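Local coordinates for conserved exported protein (Bacteroides fragilis, PDB 3CLW) that is of unproven function but is probably a TIM-barrel glycoside hydrolase that cleaves O-glycosidic bonds, at residues Ala74-Val85 / Tyr134-Val143; Phe402-Ile412 / Ile429-Thr440. One frame throughout, in Å; residues are numbered along the deposited sequence.

Interaction 1 of 2, residues Ala74-Val85 / Tyr134-Val143; sequences AGSYENREAKEV and YFMTRSASTV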
loop_
_atom_site.group_PDB
_atom_site.type_symbol
_atom_site.label_atom_id
_atom_site.label_comp_id
_atom_site.label_asym_id
_atom_site.label_seq_id
_atom_site.Cartn_x
_atom_site.Cartn_y
_atom_site.Cartn_z
ATOM N N ALA A 74 9.774 6.553 -16.186
ATOM C CA ALA A 74 11.216 6.561 -16.373
ATOM C C ALA A 74 11.481 6.545 -17.869
ATOM O O ALA A 74 12.635 6.551 -18.302
ATOM C CB ALA A 74 11.838 5.334 -15.683
ATOM N N GLY A 75 10.398 6.508 -18.659
ATOM C CA GLY A 75 10.479 6.664 -20.102
ATOM C C GLY A 75 10.784 5.403 -20.888
ATOM O O GLY A 75 11.321 5.463 -21.990
ATOM N N SER A 76 10.451 4.250 -20.342
ATOM C CA SER A 76 10.605 3.041 -21.113
ATOM C C SER A 76 9.685 3.066 -22.364
ATOM O O SER A 76 9.906 2.338 -23.312
ATOM C CB SER A 76 10.313 1.816 -20.251
ATOM O OG SER A 76 9.070 1.923 -19.609
ATOM N N TYR A 77 8.683 3.934 -22.363
ATOM C CA TYR A 77 7.843 4.120 -23.533
ATOM C C TYR A 77 8.563 4.899 -24.642
ATOM O O TYR A 77 8.601 4.442 -25.784
ATOM C CB TYR A 77 6.501 4.789 -23.173
ATOM C CG TYR A 77 5.666 5.113 -24.400
ATOM C CD1 TYR A 77 4.853 4.138 -24.981
ATOM C CD2 TYR A 77 5.709 6.385 -24.997
ATOM C CE1 TYR A 77 4.084 4.409 -26.104
ATOM C CE2 TYR A 77 4.963 6.662 -26.121
ATOM C CZ TYR A 77 4.137 5.655 -26.683
ATOM O OH TYR A 77 3.346 5.913 -27.825
ATOM N N GLU A 78 9.110 6.082 -24.344
ATOM C CA GLU A 78 9.913 6.814 -25.356
ATOM C C GLU A 78 11.120 5.979 -25.843
ATOM O O GLU A 78 11.548 6.125 -26.967
ATOM C CB GLU A 78 10.457 8.148 -24.807
ATOM C CG GLU A 78 9.427 9.242 -24.563
ATOM C CD GLU A 78 8.827 9.183 -23.159
ATOM O OE1 GLU A 78 8.927 8.107 -22.497
ATOM O OE2 GLU A 78 8.264 10.221 -22.719
ATOM N N ASN A 79 11.668 5.132 -24.971
ATOM C CA ASN A 79 12.914 4.416 -25.234
ATOM C C ASN A 79 12.619 3.005 -25.716
ATOM O O ASN A 79 13.491 2.152 -25.684
ATOM C CB ASN A 79 13.741 4.324 -23.939
ATOM C CG ASN A 79 15.187 3.920 -24.178
ATOM O OD1 ASN A 79 15.830 4.386 -25.101
ATOM N ND2 ASN A 79 15.717 3.122 -23.290
ATOM N N ARG A 80 11.388 2.756 -26.163
ATOM C CA ARG A 80 10.962 1.373 -26.357
ATOM C C ARG A 80 11.680 0.575 -27.465
ATOM O O ARG A 80 11.663 -0.651 -27.410
ATOM C CB ARG A 80 9.430 1.259 -26.449
ATOM C CG ARG A 80 8.790 1.695 -27.741
ATOM C CD ARG A 80 7.298 1.932 -27.510
ATOM N NE ARG A 80 6.636 2.516 -28.679
ATOM C CZ ARG A 80 6.621 3.813 -28.971
ATOM N NH1 ARG A 80 5.999 4.252 -30.077
ATOM N NH2 ARG A 80 7.228 4.680 -28.167
ATOM N N GLU A 81 12.300 1.262 -28.436
ATOM C CA GLU A 81 13.094 0.600 -29.496
ATOM C C GLU A 81 14.421 0.015 -28.976
ATOM O O GLU A 81 15.091 -0.736 -29.705
ATOM C CB GLU A 81 13.376 1.562 -30.669
ATOM C CG GLU A 81 12.156 1.933 -31.511
ATOM C CD GLU A 81 12.447 2.967 -32.624
ATOM O OE1 GLU A 81 13.608 3.108 -33.064
ATOM O OE2 GLU A 81 11.493 3.652 -33.081
ATOM N N ALA A 82 14.798 0.370 -27.730
ATOM C CA ALA A 82 15.993 -0.132 -27.064
ATOM C C ALA A 82 15.695 -1.504 -26.475
ATOM O O ALA A 82 14.615 -2.042 -26.727
ATOM C CB ALA A 82 16.438 0.856 -25.946
ATOM N N LYS A 83 16.616 -2.057 -25.678
ATOM C CA LYS A 83 16.334 -3.289 -24.917
ATOM C C LYS A 83 15.552 -2.904 -23.660
ATOM O O LYS A 83 16.116 -2.779 -22.573
ATOM C CB LYS A 83 17.610 -4.066 -24.545
ATOM C CG LYS A 83 18.566 -4.261 -25.727
ATOM C CD LYS A 83 19.671 -5.320 -25.514
ATOM C CE LYS A 83 20.311 -5.635 -26.910
ATOM N NZ LYS A 83 21.545 -6.539 -26.854
ATOM N N GLU A 84 14.252 -2.686 -23.840
ATOM C CA GLU A 84 13.412 -2.062 -22.812
ATOM C C GLU A 84 12.317 -2.995 -22.301
ATOM O O GLU A 84 12.291 -4.180 -22.648
ATOM C CB GLU A 84 12.787 -0.785 -23.379
ATOM C CG GLU A 84 13.610 0.473 -23.137
ATOM C CD GLU A 84 13.574 0.952 -21.662
ATOM O OE1 GLU A 84 12.980 0.270 -20.805
ATOM O OE2 GLU A 84 14.158 2.009 -21.353
ATOM N N VAL A 85 11.426 -2.464 -21.463
ATOM C CA VAL A 85 10.211 -3.175 -21.049
ATOM C C VAL A 85 9.566 -3.804 -22.286
ATOM O O VAL A 85 9.388 -3.140 -23.329
ATOM C CB VAL A 85 9.219 -2.204 -20.338
ATOM C CG1 VAL A 85 7.917 -2.908 -19.921
ATOM C CG2 VAL A 85 9.902 -1.562 -19.118
ATOM N N TYR A 134 15.550 6.676 -18.393
ATOM C CA TYR A 134 16.444 5.780 -19.127
ATOM C C TYR A 134 17.836 6.380 -19.425
ATOM O O TYR A 134 18.841 5.691 -19.330
ATOM C CB TYR A 134 15.791 5.225 -20.397
ATOM C CG TYR A 134 15.418 6.237 -21.417
ATOM C CD1 TYR A 134 14.210 6.966 -21.311
ATOM C CD2 TYR A 134 16.231 6.478 -22.510
ATOM C CE1 TYR A 134 13.848 7.897 -22.256
ATOM C CE2 TYR A 134 15.875 7.442 -23.456
ATOM C CZ TYR A 134 14.692 8.131 -23.330
ATOM O OH TYR A 134 14.320 9.071 -24.298
ATOM N N PHE A 135 17.866 7.649 -19.787
ATOM C CA PHE A 135 19.075 8.329 -20.208
ATOM C C PHE A 135 20.062 8.654 -19.076
ATOM O O PHE A 135 21.161 9.141 -19.346
ATOM C CB PHE A 135 18.720 9.608 -20.999
ATOM C CG PHE A 135 17.644 10.457 -20.353
ATOM C CD1 PHE A 135 16.302 10.300 -20.714
ATOM C CD2 PHE A 135 17.974 11.418 -19.379
ATOM C CE1 PHE A 135 15.320 11.071 -20.137
ATOM C CE2 PHE A 135 16.989 12.189 -18.796
ATOM C CZ PHE A 135 15.662 12.008 -19.172
ATOM N N MET A 136 19.674 8.398 -17.825
ATOM C CA MET A 136 20.515 8.626 -16.650
ATOM C C MET A 136 21.112 7.305 -16.200
ATOM O O MET A 136 21.901 7.276 -15.278
ATOM C CB MET A 136 19.673 9.130 -15.452
ATOM C CG MET A 136 19.195 10.583 -15.528
ATOM S SD MET A 136 18.667 11.271 -13.928
ATOM C CE MET A 136 17.904 12.659 -14.635
ATOM N N THR A 137 20.660 6.203 -16.784
ATOM C CA THR A 137 20.997 4.887 -16.230
ATOM C C THR A 137 22.328 4.390 -16.792
ATOM O O THR A 137 22.853 4.984 -17.734
ATOM C CB THR A 137 19.903 3.870 -16.540
ATOM O OG1 THR A 137 19.805 3.715 -17.957
ATOM C CG2 THR A 137 18.552 4.332 -15.970
ATOM N N ARG A 138 22.895 3.354 -16.164
ATOM C CA ARG A 138 24.116 2.716 -16.663
ATOM C C ARG A 138 23.850 1.900 -17.952
ATOM O O ARG A 138 24.693 1.864 -18.842
ATOM C CB ARG A 138 24.801 1.880 -15.561
ATOM C CG ARG A 138 25.517 2.763 -14.496
ATOM C CD ARG A 138 26.301 2.004 -13.438
ATOM N NE ARG A 138 25.470 1.089 -12.641
ATOM C CZ ARG A 138 25.410 -0.236 -12.822
ATOM N NH1 ARG A 138 26.135 -0.816 -13.763
ATOM N NH2 ARG A 138 24.637 -0.995 -12.051
ATOM N N SER A 139 22.658 1.300 -18.063
ATOM C CA SER A 139 22.337 0.419 -19.170
ATOM C C SER A 139 21.690 1.128 -20.359
ATOM O O SER A 139 21.388 0.497 -21.379
ATOM C CB SER A 139 21.492 -0.756 -18.686
ATOM O OG SER A 139 20.253 -0.321 -18.169
ATOM N N ALA A 140 21.512 2.440 -20.234
ATOM C CA ALA A 140 20.727 3.258 -21.175
ATOM C C ALA A 140 19.268 2.750 -21.352
ATOM O O ALA A 140 18.676 2.850 -22.439
ATOM C CB ALA A 140 21.434 3.388 -22.519
ATOM N N SER A 141 18.703 2.222 -20.273
ATOM C CA SER A 141 17.403 1.613 -20.317
ATOM C C SER A 141 16.858 1.489 -18.885
ATOM O O SER A 141 17.607 1.478 -17.913
ATOM C CB SER A 141 17.493 0.251 -20.994
ATOM O OG SER A 141 16.307 -0.481 -20.803
ATOM N N THR A 142 15.532 1.444 -18.765
ATOM C CA THR A 142 14.906 1.186 -17.465
ATOM C C THR A 142 15.067 -0.300 -17.095
ATOM O O THR A 142 14.861 -0.698 -15.938
ATOM C CB THR A 142 13.426 1.561 -17.493
ATOM O OG1 THR A 142 12.738 0.651 -18.349
ATOM C CG2 THR A 142 13.216 2.977 -18.030
ATOM N N VAL A 143 15.423 -1.127 -18.087
ATOM C CA VAL A 143 15.853 -2.493 -17.791
ATOM C C VAL A 143 17.379 -2.526 -17.590
ATOM O O VAL A 143 18.166 -2.312 -18.526
ATOM C CB VAL A 143 15.334 -3.521 -18.833
ATOM C CG1 VAL A 143 15.651 -4.961 -18.376
ATOM C CG2 VAL A 143 13.794 -3.339 -19.059
HETATM O O HOH W 1 18.610 -3.209 -21.056
#
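Glu84 and Thr142 meet where two loops of the TIM-barrel domain pack together. The loops follow the barrel strands 68-71 and 125-128. The tight part is centred on the Glu84 carboxylate, which is buried. Its OE2 accepts two bonds. Asn79 ND2 donates at 2.7 Å, in the plane of its own amide and on the anti lone pair of OE2. Thr142 N donates at 3.0 Å from above the carboxylate plane. OE1 accepts from Val85 N. The hydroxyl OG1 of Thr142 also lies against OE1, at 2.5 Å, too short to be taken at face value. The three N-H donors hold the carboxylate in one orientation.

Asn79 also stacks on Tyr134. Amide and ring planes lie 12° apart, and Asn79 CB sits over the ring centre, 3.5 Å from the centroid. The opposite face of the ring carries Phe135 of the same loop. With CG anti to the backbone N (chi1 -165°), the Asn79 amide lies over the ring and ND2 also reaches Ala140 O.

The solvent side is looser. Ala140 and Lys83 are exposed, and the Lys83 chain leads away from the contact. Beside them a water donates to both Lys83 O and Val143 O. Ser141 bridges the two regions: OG accepts from Val143 N in an ST turn and donates to Lys83 O at 2.9 Å, from above the carbonyl plane.

Interaction 2 of 2, residues Phe402-Ile412 / Ile429-Thr440; sequences FVRPGMKRIAI and ISSYTDGKEVVT
Val403 covers one face of the Tyr432 ring beside an antiparallel beta-sheet, in which strand 408-412 pairs with the first strand of the 429-440 hairpin. Val403 CG1 is 4.1 Å from the ring centroid, a CH-pi contact. CG2 of the same valine touches Val439 CG1, which also packs on Phe402 CB. Met407 approaches Val439 at about a right angle, and its CE lies 4.0 Å from Val439 CG2. Its chain is extended beyond CG, which carries CE past Asp434 to that valine. The aliphatic part of Arg409 runs obliquely against Tyr432, with CG 3.6 Å from CE1.

Ile410 packs on the other face of the sheet. With CG1 between the backbone N and the carbonyl carbon (chi1 58°), CD1 is brought onto Thr433 CG2, where CG2 of Ile410 also lands. CD1 continues to Val438. Farther along, Ile412 CD1 reaches Thr440 CG2 tip to tip and also touches Ile429 CD1.

Between these two faces, backbone bonds join the strands. Lys408 and Thr433 form a hydrogen-bonded pair, with Thr433 N to Lys408 O at 2.8 Å. Ile410 N also donates to Ser431 O.

The polar edge begins with water. One molecule links Arg409 NH1, Ile410 O and Ser431 N, while Arg409 NE is bonded to Gln17 of strand 6-25. A second water joins Phe402 O to Glu437 OE2. At the hairpin turn, Asp434 OD1 accepts from Lys436 N in an Asx turn and from Glu437 N. Thr433 OG1 accepts from Gly435 N in an ST turn and donates to Glu437 O at 2.7 Å.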
loop_
_atom_site.group_PDB
_atom_site.type_symbol
_atom_site.label_atom_id
_atom_site.label_comp_id
_atom_site.label_asym_id
_atom_site.label_seq_id
_atom_site.Cartn_x
_atom_site.Cartn_y
_atom_site.Cartn_z
ATOM N N PHE A 402 -13.472 3.368 7.345
ATOM C CA PHE A 402 -13.760 3.765 8.725
ATOM C C PHE A 402 -12.521 4.209 9.573
ATOM O O PHE A 402 -12.631 5.031 10.492
ATOM C CB PHE A 402 -14.480 2.603 9.400
ATOM C CG PHE A 402 -15.809 2.267 8.769
ATOM C CD1 PHE A 402 -16.927 3.063 9.019
ATOM C CD2 PHE A 402 -15.935 1.166 7.912
ATOM C CE1 PHE A 402 -18.161 2.762 8.447
ATOM C CE2 PHE A 402 -17.146 0.862 7.328
ATOM C CZ PHE A 402 -18.272 1.669 7.591
ATOM N N VAL A 403 -11.352 3.672 9.239
ATOM C CA VAL A 403 -10.100 4.018 9.933
ATOM C C VAL A 403 -9.382 5.164 9.204
ATOM O O VAL A 403 -8.618 4.943 8.270
ATOM C CB VAL A 403 -9.168 2.768 10.147
ATOM C CG1 VAL A 403 -7.988 3.134 11.075
ATOM C CG2 VAL A 403 -9.948 1.607 10.780
ATOM N N ARG A 404 -9.656 6.383 9.637
ATOM C CA ARG A 404 -9.280 7.599 8.897
ATOM C C ARG A 404 -7.952 8.221 9.371
ATOM O O ARG A 404 -7.560 8.029 10.526
ATOM C CB ARG A 404 -10.386 8.651 9.064
ATOM C CG ARG A 404 -11.749 8.270 8.541
ATOM C CD ARG A 404 -11.911 8.788 7.122
ATOM N NE ARG A 404 -11.723 7.706 6.209
ATOM C CZ ARG A 404 -11.688 7.822 4.899
ATOM N NH1 ARG A 404 -11.743 8.996 4.288
ATOM N NH2 ARG A 404 -11.516 6.719 4.206
ATOM N N PRO A 405 -7.271 8.979 8.493
ATOM C CA PRO A 405 -5.997 9.633 8.873
ATOM C C PRO A 405 -6.096 10.377 10.192
ATOM O O PRO A 405 -7.005 11.153 10.384
ATOM C CB PRO A 405 -5.758 10.636 7.736
ATOM C CG PRO A 405 -6.397 9.985 6.549
ATOM C CD PRO A 405 -7.618 9.239 7.083
ATOM N N GLY A 406 -5.172 10.139 11.102
ATOM C CA GLY A 406 -5.153 10.893 12.360
ATOM C C GLY A 406 -5.684 10.078 13.527
ATOM O O GLY A 406 -5.407 10.399 14.666
ATOM N N MET A 407 -6.444 9.016 13.239
ATOM C CA MET A 407 -6.983 8.168 14.287
ATOM C C MET A 407 -5.818 7.448 14.918
ATOM O O MET A 407 -4.805 7.208 14.272
ATOM C CB MET A 407 -7.974 7.137 13.738
ATOM C CG MET A 407 -9.394 7.675 13.458
ATOM S SD MET A 407 -10.541 6.318 13.144
ATOM C CE MET A 407 -12.036 7.251 13.027
ATOM N N LYS A 408 -5.963 7.066 16.174
ATOM C CA LYS A 408 -4.943 6.245 16.781
ATOM C C LYS A 408 -5.501 4.876 17.084
ATOM O O LYS A 408 -6.664 4.756 17.433
ATOM C CB LYS A 408 -4.382 6.961 18.004
ATOM C CG LYS A 408 -3.615 8.189 17.531
ATOM C CD LYS A 408 -3.048 9.013 18.634
ATOM C CE LYS A 408 -2.125 10.072 18.056
ATOM N NZ LYS A 408 -2.321 11.353 18.809
ATOM N N ARG A 409 -4.686 3.850 16.877
ATOM C CA ARG A 409 -4.999 2.533 17.367
ATOM C C ARG A 409 -4.978 2.547 18.908
ATOM O O ARG A 409 -4.111 3.162 19.521
ATOM C CB ARG A 409 -4.017 1.487 16.835
ATOM C CG ARG A 409 -4.479 0.093 17.114
ATOM C CD ARG A 409 -3.632 -0.935 16.438
ATOM N NE ARG A 409 -2.341 -1.112 17.096
ATOM C CZ ARG A 409 -2.087 -2.039 18.024
ATOM N NH1 ARG A 409 -3.055 -2.836 18.444
ATOM N NH2 ARG A 409 -0.872 -2.164 18.546
ATOM N N ILE A 410 -5.954 1.879 19.512
ATOM C CA ILE A 410 -6.084 1.828 20.972
ATOM C C ILE A 410 -6.228 0.370 21.350
ATOM O O ILE A 410 -6.406 -0.484 20.472
ATOM C CB ILE A 410 -7.267 2.679 21.483
ATOM C CG1 ILE A 410 -8.602 2.228 20.842
ATOM C CG2 ILE A 410 -7.012 4.140 21.196
ATOM C CD1 ILE A 410 -9.784 3.075 21.223
ATOM N N ALA A 411 -6.105 0.077 22.643
ATOM C CA ALA A 411 -6.160 -1.302 23.131
ATOM C C ALA A 411 -7.575 -1.898 23.078
ATOM O O ALA A 411 -8.568 -1.222 23.380
ATOM C CB ALA A 411 -5.612 -1.373 24.575
ATOM N N ILE A 412 -7.652 -3.167 22.709
ATOM C CA ILE A 412 -8.884 -3.948 22.838
ATOM C C ILE A 412 -8.445 -5.369 23.224
ATOM O O ILE A 412 -7.909 -6.102 22.419
ATOM C CB ILE A 412 -9.799 -3.896 21.554
ATOM C CG1 ILE A 412 -11.005 -4.851 21.683
ATOM C CG2 ILE A 412 -9.004 -4.230 20.280
ATOM C CD1 ILE A 412 -12.149 -4.624 20.685
ATOM N N ILE A 429 -9.121 -8.902 16.082
ATOM C CA ILE A 429 -9.893 -7.724 16.325
ATOM C C ILE A 429 -8.992 -6.624 16.859
ATOM O O ILE A 429 -8.068 -6.889 17.624
ATOM C CB ILE A 429 -11.129 -8.054 17.210
ATOM C CG1 ILE A 429 -11.904 -6.794 17.599
ATOM C CG2 ILE A 429 -10.698 -8.783 18.422
ATOM C CD1 ILE A 429 -13.277 -7.094 18.160
ATOM N N SER A 430 -9.263 -5.395 16.403
ATOM C CA SER A 430 -8.441 -4.212 16.695
ATOM C C SER A 430 -9.363 -3.012 16.729
ATOM O O SER A 430 -10.442 -3.057 16.146
ATOM C CB SER A 430 -7.340 -4.023 15.621
ATOM O OG SER A 430 -7.888 -3.942 14.296
ATOM N N SER A 431 -8.951 -1.948 17.420
ATOM C CA SER A 431 -9.764 -0.737 17.539
ATOM C C SER A 431 -8.974 0.538 17.314
ATOM O O SER A 431 -7.758 0.547 17.479
ATOM C CB SER A 431 -10.473 -0.689 18.900
ATOM O OG SER A 431 -11.291 -1.824 19.077
ATOM N N TYR A 432 -9.667 1.614 16.942
ATOM C CA TYR A 432 -9.020 2.860 16.500
ATOM C C TYR A 432 -9.964 3.935 16.873
ATOM O O TYR A 432 -11.144 3.688 16.893
ATOM C CB TYR A 432 -8.795 2.895 14.955
ATOM C CG TYR A 432 -8.105 1.661 14.486
ATOM C CD1 TYR A 432 -6.736 1.649 14.283
ATOM C CD2 TYR A 432 -8.810 0.483 14.301
ATOM C CE1 TYR A 432 -6.094 0.504 13.931
ATOM C CE2 TYR A 432 -8.178 -0.679 13.926
ATOM C CZ TYR A 432 -6.818 -0.661 13.751
ATOM O OH TYR A 432 -6.175 -1.801 13.369
ATOM N N THR A 433 -9.461 5.129 17.152
ATOM C CA THR A 433 -10.345 6.248 17.500
ATOM C C THR A 433 -9.804 7.623 17.108
ATOM O O THR A 433 -8.600 7.835 17.044
ATOM C CB THR A 433 -10.724 6.270 19.014
ATOM O OG1 THR A 433 -11.724 7.276 19.244
ATOM C CG2 THR A 433 -9.527 6.572 19.896
ATOM N N ASP A 434 -10.709 8.554 16.864
ATOM C CA ASP A 434 -10.347 9.959 16.766
ATOM C C ASP A 434 -10.893 10.772 17.955
ATOM O O ASP A 434 -10.930 12.001 17.909
ATOM C CB ASP A 434 -10.871 10.551 15.446
ATOM C CG ASP A 434 -12.410 10.519 15.341
ATOM O OD1 ASP A 434 -13.092 9.844 16.151
ATOM O OD2 ASP A 434 -12.937 11.172 14.414
ATOM N N GLY A 435 -11.330 10.081 19.003
ATOM C CA GLY A 435 -11.968 10.733 20.133
ATOM C C GLY A 435 -13.448 11.067 19.950
ATOM O O GLY A 435 -14.074 11.590 20.872
ATOM N N LYS A 436 -14.003 10.790 18.769
ATOM C CA LYS A 436 -15.432 11.037 18.505
ATOM C C LYS A 436 -16.149 9.741 18.124
ATOM O O LYS A 436 -17.316 9.567 18.455
ATOM C CB LYS A 436 -15.641 12.064 17.378
ATOM C CG LYS A 436 -15.154 13.486 17.658
ATOM C CD LYS A 436 -14.812 14.172 16.334
ATOM C CE LYS A 436 -13.513 15.004 16.427
ATOM N NZ LYS A 436 -13.755 16.471 16.717
ATOM N N GLU A 437 -15.448 8.880 17.385
ATOM C CA GLU A 437 -15.899 7.552 16.974
ATOM C C GLU A 437 -14.907 6.547 17.513
ATOM O O GLU A 437 -13.705 6.828 17.531
ATOM C CB GLU A 437 -15.858 7.419 15.436
ATOM C CG GLU A 437 -17.216 7.541 14.755
ATOM C CD GLU A 437 -17.171 7.455 13.215
ATOM O OE1 GLU A 437 -18.048 8.074 12.578
ATOM O OE2 GLU A 437 -16.307 6.754 12.630
ATOM N N VAL A 438 -15.390 5.372 17.909
ATOM C CA VAL A 438 -14.511 4.237 18.125
ATOM C C VAL A 438 -14.879 3.168 17.089
ATOM O O VAL A 438 -16.042 2.758 16.990
ATOM C CB VAL A 438 -14.538 3.718 19.591
ATOM C CG1 VAL A 438 -13.601 2.507 19.787
ATOM C CG2 VAL A 438 -14.119 4.822 20.538
ATOM N N VAL A 439 -13.863 2.758 16.312
ATOM C CA VAL A 439 -13.992 1.843 15.191
ATOM C C VAL A 439 -13.313 0.525 15.535
ATOM O O VAL A 439 -12.138 0.490 15.870
ATOM C CB VAL A 439 -13.326 2.445 13.898
ATOM C CG1 VAL A 439 -13.287 1.422 12.743
ATOM C CG2 VAL A 439 -14.003 3.766 13.479
ATOM N N THR A 440 -14.058 -0.559 15.463
ATOM C CA THR A 440 -13.522 -1.873 15.760
ATOM C C THR A 440 -13.708 -2.800 14.544
ATOM O O THR A 440 -14.771 -2.833 13.924
ATOM C CB THR A 440 -14.194 -2.424 17.034
ATOM O OG1 THR A 440 -13.961 -1.496 18.107
ATOM C CG2 THR A 440 -13.636 -3.747 17.412
HETATM O O HOH W 2 -15.016 6.610 10.246
HETATM O O HOH W 3 -6.167 -2.477 18.641
#

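In the fold
From the N terminus, strand 6-25 comes first. It pairs with barrel strand 353-356 and also with strand 408-414, so it is shared by the barrel and the sheet of interaction 2. Interaction 1 ties the loop after strand 68-71 to the loop after strand 125-128, closing a span that includes helix 108-119. The remaining barrel strands follow, up to 353-356. Interaction 2 comes after helix 391-400. It closes a short span containing helix 420-423 and joins strand 408-414 to the hairpin of strands 427-433 and 438-444. The two contacts run in series, neither nested nor crossed. The centres of interactions 1 and 2 are about 45 Å apart, on opposite sides of the chain's centre.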